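Local atomic coordinates of lysyl oxidase (Pichia pastoris, PDB entry 1W7C), a protein that probably oxidises primary amines, among them peptidyl lysine side chains, to aldehydes, using copper and a topaquinone cofactor made from one of its own tyrosines. Residues E28-E31 against V32-L36; G591-T594 against Q595-A598; V628-N631 against A632-D635. All blocks are in the same frame, centred on the assembly; numbering follows the deposited sequence.

Interaction 1 (E28-E31 against V32-L36); sequences EVQE and VLDLL
Q30 and D34, one helical turn apart, are joined through their side chains as well as their backbones. The amide nitrogen NE2 of Q30 donates to OD1 of D34 at 2.9 Å. The bond is moderately bent, 145° at the hydrogen, and reaches the oxygen from above the carboxylate plane, while OD1 itself lies close to the amide plane of Q30. The glutamine chain leaves with CG opposite its backbone N (chi1 -171°) and bends at chi2, which carries the amide to D34; a long, flexible amide suits this place, because it can lean along the surface to a carboxylate four residues on.

The main-chain bonds are those of a regular alpha-helix. V32 N donates to E28 O at 3.1 Å, L33 N to V29 O at 2.9 Å, and D34 N and L35 N follow in the same i to i+4 pattern. These nine residues form most of helix 26-39, an amphipathic helix packed on the sheet of the N2 domain. Its apolar contacts lie on that side: V32 and L33 touch I58 on strand 53-61, and V29 and L33 also meet F387 of strand 380-388.

The V32 methyl CG2 packs 3.3 Å from the carbonyl oxygen E28 O, close on the preceding turn. The two glutamates find their polar partners outside 28-36: OE1 of E28 accepts a hydrogen bond from A25 N, and OE2 forms a salt bridge with R81, while E31 OE1 accepts from V107 N.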
loop_
_atom_site.group_PDB
_atom_site.type_symbol
_atom_site.label_atom_id
_atom_site.label_comp_id
_atom_site.label_asym_id
_atom_site.label_seq_id
_atom_site.Cartn_x
_atom_site.Cartn_y
_atom_site.Cartn_z
ATOM N N GLU A 28 21.105 -37.019 3.938
ATOM C CA GLU A 28 21.569 -36.457 5.190
ATOM C C GLU A 28 20.563 -36.732 6.304
ATOM O O GLU A 28 20.938 -37.149 7.400
ATOM C CB GLU A 28 21.776 -34.936 5.083
ATOM C CG GLU A 28 22.925 -34.525 4.204
ATOM C CD GLU A 28 23.072 -33.019 4.029
ATOM O OE1 GLU A 28 22.132 -32.366 3.536
ATOM O OE2 GLU A 28 24.153 -32.503 4.377
ATOM N N VAL A 29 19.286 -36.543 6.014
ATOM C CA VAL A 29 18.249 -36.868 6.977
ATOM C C VAL A 29 18.351 -38.359 7.357
ATOM O O VAL A 29 18.260 -38.715 8.525
ATOM C CB VAL A 29 16.845 -36.537 6.424
ATOM C CG1 VAL A 29 15.763 -37.015 7.389
ATOM C CG2 VAL A 29 16.726 -35.041 6.196
ATOM N N GLN A 30 18.529 -39.224 6.366
ATOM C CA GLN A 30 18.595 -40.658 6.625
ATOM C C GLN A 30 19.762 -41.025 7.524
ATOM O O GLN A 30 19.595 -41.799 8.468
ATOM C CB GLN A 30 18.717 -41.426 5.317
ATOM C CG GLN A 30 18.579 -42.931 5.480
ATOM C CD GLN A 30 17.201 -43.357 5.920
ATOM O OE1 GLN A 30 16.254 -43.236 5.163
ATOM N NE2 GLN A 30 17.089 -43.891 7.145
ATOM N N GLU A 31 20.924 -40.438 7.269
ATOM C CA GLU A 31 22.117 -40.676 8.093
ATOM C C GLU A 31 21.870 -40.256 9.545
ATOM O O GLU A 31 22.271 -40.955 10.495
ATOM C CB GLU A 31 23.314 -39.895 7.535
ATOM C CG GLU A 31 23.977 -40.542 6.344
ATOM C CD GLU A 31 25.420 -40.100 6.171
ATOM O OE1 GLU A 31 25.709 -38.901 6.352
ATOM O OE2 GLU A 31 26.265 -40.959 5.875
ATOM N N VAL A 32 21.217 -39.115 9.729
ATOM C CA VAL A 32 20.959 -38.625 11.072
ATOM C C VAL A 32 19.949 -39.535 11.782
ATOM O O VAL A 32 20.129 -39.901 12.946
ATOM C CB VAL A 32 20.480 -37.153 11.056
ATOM C CG1 VAL A 32 20.030 -36.704 12.423
ATOM C CG2 VAL A 32 21.576 -36.248 10.540
ATOM N N LEU A 33 18.880 -39.900 11.087
ATOM C CA LEU A 33 17.851 -40.739 11.702
ATOM C C LEU A 33 18.454 -42.091 12.089
ATOM O O LEU A 33 18.178 -42.637 13.157
ATOM C CB LEU A 33 16.673 -40.900 10.728
ATOM C CG LEU A 33 15.405 -41.593 11.217
ATOM C CD1 LEU A 33 14.778 -40.887 12.362
ATOM C CD2 LEU A 33 14.422 -41.683 10.080
ATOM N N ASP A 34 19.308 -42.617 11.219
ATOM C CA ASP A 34 19.979 -43.900 11.463
ATOM C C ASP A 34 20.846 -43.806 12.724
ATOM O O ASP A 34 20.866 -44.726 13.555
ATOM C CB ASP A 34 20.842 -44.318 10.263
ATOM C CG ASP A 34 20.031 -44.804 9.060
ATOM O OD1 ASP A 34 18.794 -45.045 9.139
ATOM O OD2 ASP A 34 20.589 -44.989 7.960
ATOM N N LEU A 35 21.559 -42.692 12.876
ATOM C CA LEU A 35 22.451 -42.512 14.031
ATOM C C LEU A 35 21.653 -42.352 15.314
ATOM O O LEU A 35 22.040 -42.882 16.355
ATOM C CB LEU A 35 23.388 -41.328 13.822
ATOM C CG LEU A 35 24.461 -41.103 14.894
ATOM C CD1 LEU A 35 25.332 -42.331 15.068
ATOM C CD2 LEU A 35 25.298 -39.874 14.552
ATOM N N LEU A 36 20.525 -41.661 15.236
ATOM C CA LEU A 36 19.650 -41.532 16.389
ATOM C C LEU A 36 19.140 -42.922 16.794
ATOM O O LEU A 36 19.124 -43.239 17.986
ATOM C CB LEU A 36 18.494 -40.565 16.104
ATOM C CG LEU A 36 18.888 -39.101 15.992
ATOM C CD1 LEU A 36 17.710 -38.312 15.517
ATOM C CD2 LEU A 36 19.363 -38.528 17.323
#

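Interaction 2 (G591-T594 against Q595-A598); sequences GPET and QNWA
E593 turns its CG beside its own backbone N (chi1 -57°) and bends again at chi2, which brings the carboxylate round to N596, whose CG also lies beside its backbone N. There ND2 of N596 donates to OE2 of E593 at 2.9 Å, nearly straight at 160°. The oxygen is met on its anti side and lies near the asparagine's amide plane, although the two flat groups stand almost perpendicular, at 83°.

The other end of the N596 amide is held by water 1, which donates to OD1 at 2.8 Å and to G591 O, and accepts from Q595 N. Water 2 joins E593 O to N596 N, so two waters bridge backbone and side-chain groups of this irregular loop.

Q595 bends likewise and brings OE1 to the indole of W597, whose NE1 donates at 2.8 Å in the carbonyl plane; NE2 of Q595 donates to OE2 of E339. A leucine in place of Q595 would probably leave the indole N-H and the E339 carboxylate each without this mate and let the W597 ring shift.

OE2 of E593 and ND2 of N596 also bond to the amide of N629. Asparagine and glutamine suit these buried places because each carries both a donor and an acceptor, and the shared bonds imply that the N596 amide is fixed in its flip, with its N-H groups turned to oxygens.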
loop_
_atom_site.group_PDB
_atom_site.type_symbol
_atom_site.label_atom_id
_atom_site.label_comp_id
_atom_site.label_asym_id
_atom_site.label_seq_id
_atom_site.Cartn_x
_atom_site.Cartn_y
_atom_site.Cartn_z
ATOM N N GLY A 591 -0.440 -15.840 26.344
ATOM C CA GLY A 591 0.896 -15.602 25.807
ATOM C C GLY A 591 1.697 -14.611 26.624
ATOM O O GLY A 591 1.989 -13.507 26.164
ATOM N N PRO A 592 1.964 -14.947 27.890
ATOM C CA PRO A 592 2.621 -13.995 28.792
ATOM C C PRO A 592 4.019 -13.595 28.322
ATOM O O PRO A 592 4.358 -12.412 28.314
ATOM C CB PRO A 592 2.658 -14.751 30.131
ATOM C CG PRO A 592 1.574 -15.791 30.008
ATOM C CD PRO A 592 1.647 -16.207 28.580
ATOM N N GLU A 593 4.816 -14.580 27.936
ATOM C CA GLU A 593 6.206 -14.340 27.564
ATOM C C GLU A 593 6.587 -14.946 26.220
ATOM O O GLU A 593 7.743 -14.870 25.833
ATOM C CB GLU A 593 7.156 -14.885 28.634
ATOM C CG GLU A 593 6.948 -14.336 30.027
ATOM C CD GLU A 593 7.261 -12.855 30.218
ATOM O OE1 GLU A 593 6.824 -12.299 31.258
ATOM O OE2 GLU A 593 7.904 -12.247 29.330
ATOM N N THR A 594 5.621 -15.545 25.516
ATOM C CA THR A 594 5.913 -16.355 24.357
ATOM C C THR A 594 6.052 -15.605 23.044
ATOM O O THR A 594 6.531 -16.191 22.062
ATOM C CB THR A 594 4.831 -17.391 24.167
ATOM O OG1 THR A 594 3.563 -16.730 24.132
ATOM C CG2 THR A 594 4.779 -18.407 25.328
ATOM N N GLN A 595 5.621 -14.355 22.983
ATOM C CA GLN A 595 5.503 -13.585 21.740
ATOM C C GLN A 595 5.811 -12.112 22.002
ATOM O O GLN A 595 5.115 -11.220 21.500
ATOM C CB GLN A 595 4.119 -13.739 21.130
ATOM C CG GLN A 595 3.681 -15.165 20.899
ATOM C CD GLN A 595 4.470 -15.889 19.852
ATOM O OE1 GLN A 595 5.368 -15.323 19.209
ATOM N NE2 GLN A 595 4.076 -17.152 19.587
ATOM N N ASN A 596 6.878 -11.837 22.753
ATOM C CA ASN A 596 7.143 -10.484 23.239
ATOM C C ASN A 596 7.642 -9.472 22.200
ATOM O O ASN A 596 7.746 -8.308 22.469
ATOM C CB ASN A 596 8.101 -10.545 24.416
ATOM C CG ASN A 596 7.474 -11.088 25.678
ATOM O OD1 ASN A 596 6.260 -10.934 25.896
ATOM N ND2 ASN A 596 8.319 -11.625 26.570
ATOM N N TRP A 597 7.930 -9.944 20.986
ATOM C CA TRP A 597 8.268 -9.115 19.841
ATOM C C TRP A 597 7.071 -8.386 19.240
ATOM O O TRP A 597 7.271 -7.466 18.460
ATOM C CB TRP A 597 8.882 -10.014 18.727
ATOM C CG TRP A 597 8.005 -11.155 18.338
ATOM C CD1 TRP A 597 8.010 -12.384 18.915
ATOM C CD2 TRP A 597 6.885 -11.111 17.487
ATOM N NE1 TRP A 597 6.979 -13.132 18.427
ATOM C CE2 TRP A 597 6.272 -12.365 17.537
ATOM C CE3 TRP A 597 6.361 -10.149 16.607
ATOM C CZ2 TRP A 597 5.156 -12.682 16.769
ATOM C CZ3 TRP A 597 5.262 -10.490 15.821
ATOM C CH2 TRP A 597 4.682 -11.739 15.913
ATOM N N ALA A 598 5.844 -8.782 19.605
ATOM C CA ALA A 598 4.648 -8.360 18.857
ATOM C C ALA A 598 3.982 -7.085 19.389
ATOM O O ALA A 598 2.929 -6.709 18.934
ATOM C CB ALA A 598 3.661 -9.495 18.780
HETATM O O HOH W 1 4.246 -12.559 24.735
HETATM O O HOH W 2 8.928 -13.784 23.515
#

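Interaction 3 (V628-N631 against A632-D635); sequences VNFN and AFLD. With CA (calcium ion), chain E.
F630 lays the CD1-CE1 side of its ring against the CD2-CE2 side of F633, with CE1 3.6 Å from CD2 of F633. The ring centroids are 5.0 Å apart and the planes are inclined at 54°, an oblique meeting of two aromatic groups. F630 has CG anti to its backbone N (chi1 177°), which directs the ring toward F633 and L634, and CE2 meets CD1 of L634 at 4.1 Å. F603 and W647 pack edge-to-face with the F630 ring, so a large flat side chain suits this buried place. CG1 of V628 touches F633 CZ.

The backbone from N629 to L634 winds tightly. The backbone bonds are of the i to i+3, 3-10 kind: A632 N donates to N629 O at 2.9 Å, F633 N to F630 O at 3.0 Å and L634 N to N631 O at 3.1 Å. Water 3 donates to both N631 O and L634 O. N629 opens the turn: its OD1 accepts from N631 N, an Asx turn that suits asparagine's short carbonyl, and accepts as well from N596.

At the end of the turn F633 O, and just after it OD2 of D635, each bind calcium at 2.4 Å, together with waters 4 and 5; water 4 also donates to D635 OD1. E540 and E637 help complete the site. A short 3-10 turn thus leads into a calcium site built from a backbone carbonyl and carboxylates.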
loop_
_atom_site.group_PDB
_atom_site.type_symbol
_atom_site.label_atom_id
_atom_site.label_comp_id
_atom_site.label_asym_id
_atom_site.label_seq_id
_atom_site.Cartn_x
_atom_site.Cartn_y
_atom_site.Cartn_z
ATOM N N VAL A 628 12.632 -19.274 23.619
ATOM C CA VAL A 628 13.036 -17.914 23.302
ATOM C C VAL A 628 12.043 -16.927 23.906
ATOM O O VAL A 628 10.834 -16.939 23.574
ATOM C CB VAL A 628 13.144 -17.701 21.785
ATOM C CG1 VAL A 628 13.322 -16.202 21.476
ATOM C CG2 VAL A 628 14.314 -18.488 21.210
ATOM N N ASN A 629 12.572 -16.080 24.783
ATOM C CA ASN A 629 11.885 -14.890 25.225
ATOM C C ASN A 629 12.557 -13.730 24.510
ATOM O O ASN A 629 13.697 -13.412 24.794
ATOM C CB ASN A 629 11.965 -14.749 26.729
ATOM C CG ASN A 629 11.178 -13.542 27.236
ATOM O OD1 ASN A 629 11.037 -12.544 26.519
ATOM N ND2 ASN A 629 10.675 -13.620 28.468
ATOM N N PHE A 630 11.847 -13.140 23.551
ATOM C CA PHE A 630 12.417 -12.099 22.706
ATOM C C PHE A 630 12.990 -10.940 23.533
ATOM O O PHE A 630 13.932 -10.301 23.118
ATOM C CB PHE A 630 11.370 -11.604 21.729
ATOM C CG PHE A 630 11.827 -10.467 20.847
ATOM C CD1 PHE A 630 12.594 -10.718 19.728
ATOM C CD2 PHE A 630 11.519 -9.155 21.167
ATOM C CE1 PHE A 630 13.011 -9.697 18.891
ATOM C CE2 PHE A 630 11.937 -8.117 20.326
ATOM C CZ PHE A 630 12.709 -8.394 19.218
ATOM N N ASN A 631 12.370 -10.631 24.675
ATOM C CA ASN A 631 12.823 -9.519 25.461
ATOM C C ASN A 631 14.249 -9.701 25.982
ATOM O O ASN A 631 14.891 -8.722 26.312
ATOM C CB ASN A 631 11.865 -9.278 26.637
ATOM C CG ASN A 631 10.580 -8.604 26.219
ATOM O OD1 ASN A 631 10.463 -8.112 25.075
ATOM N ND2 ASN A 631 9.586 -8.619 27.109
ATOM N N ALA A 632 14.752 -10.941 26.010
ATOM C CA ALA A 632 16.131 -11.187 26.416
ATOM C C ALA A 632 17.128 -10.520 25.455
ATOM O O ALA A 632 18.276 -10.258 25.817
ATOM C CB ALA A 632 16.405 -12.677 26.521
ATOM N N PHE A 633 16.712 -10.279 24.200
ATOM C CA PHE A 633 17.601 -9.647 23.233
ATOM C C PHE A 633 17.851 -8.162 23.552
ATOM O O PHE A 633 18.815 -7.580 23.075
ATOM C CB PHE A 633 16.998 -9.634 21.818
ATOM C CG PHE A 633 16.707 -10.984 21.199
ATOM C CD1 PHE A 633 16.921 -12.186 21.869
ATOM C CD2 PHE A 633 16.207 -11.028 19.892
ATOM C CE1 PHE A 633 16.598 -13.410 21.212
ATOM C CE2 PHE A 633 15.892 -12.241 19.272
ATOM C CZ PHE A 633 16.137 -13.431 19.932
ATOM N N LEU A 634 16.957 -7.565 24.340
ATOM C CA LEU A 634 16.908 -6.139 24.578
ATOM C C LEU A 634 17.558 -5.827 25.901
ATOM O O LEU A 634 16.916 -5.818 26.950
ATOM C CB LEU A 634 15.444 -5.674 24.576
ATOM C CG LEU A 634 14.693 -5.952 23.287
ATOM C CD1 LEU A 634 13.187 -5.727 23.459
ATOM C CD2 LEU A 634 15.257 -5.113 22.135
ATOM N N ASP A 635 18.851 -5.569 25.834
ATOM C CA ASP A 635 19.678 -5.393 27.035
ATOM C C ASP A 635 20.604 -4.191 26.884
ATOM O O ASP A 635 21.703 -4.139 27.424
ATOM C CB ASP A 635 20.397 -6.695 27.422
ATOM C CG ASP A 635 21.065 -7.386 26.266
ATOM O OD1 ASP A 635 21.407 -8.590 26.422
ATOM O OD2 ASP A 635 21.290 -6.809 25.197
HETATM CA CA CA E . 21.117 -7.155 22.875
HETATM O O HOH W 3 15.695 -7.718 28.700
HETATM O O HOH W 4 21.428 -9.376 23.779
HETATM O O HOH W 5 21.407 -8.478 20.892
#

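In the fold
From the N terminus, interaction 1 comes first, within helix 26-39 of the N2 region, and ties successive turns of that helix. Interactions 2 and 3 come much later, in the copper amine oxidase enzyme domain: interaction 2 shapes the loop between strands 569-576 and 602-606, while interaction 3 shapes the loop between strands 602-606 and 642-654. Each contact closes only a local turn; the three follow in series, with none nested or crossed. Interaction 1 stands apart, its centre about 34 Å from that of interaction 2. Interactions 2 and 3, with centres about 10 Å apart, touch directly, W597 CA packing on F630 CD2, so the two loops flanking strand 602-606 are joined.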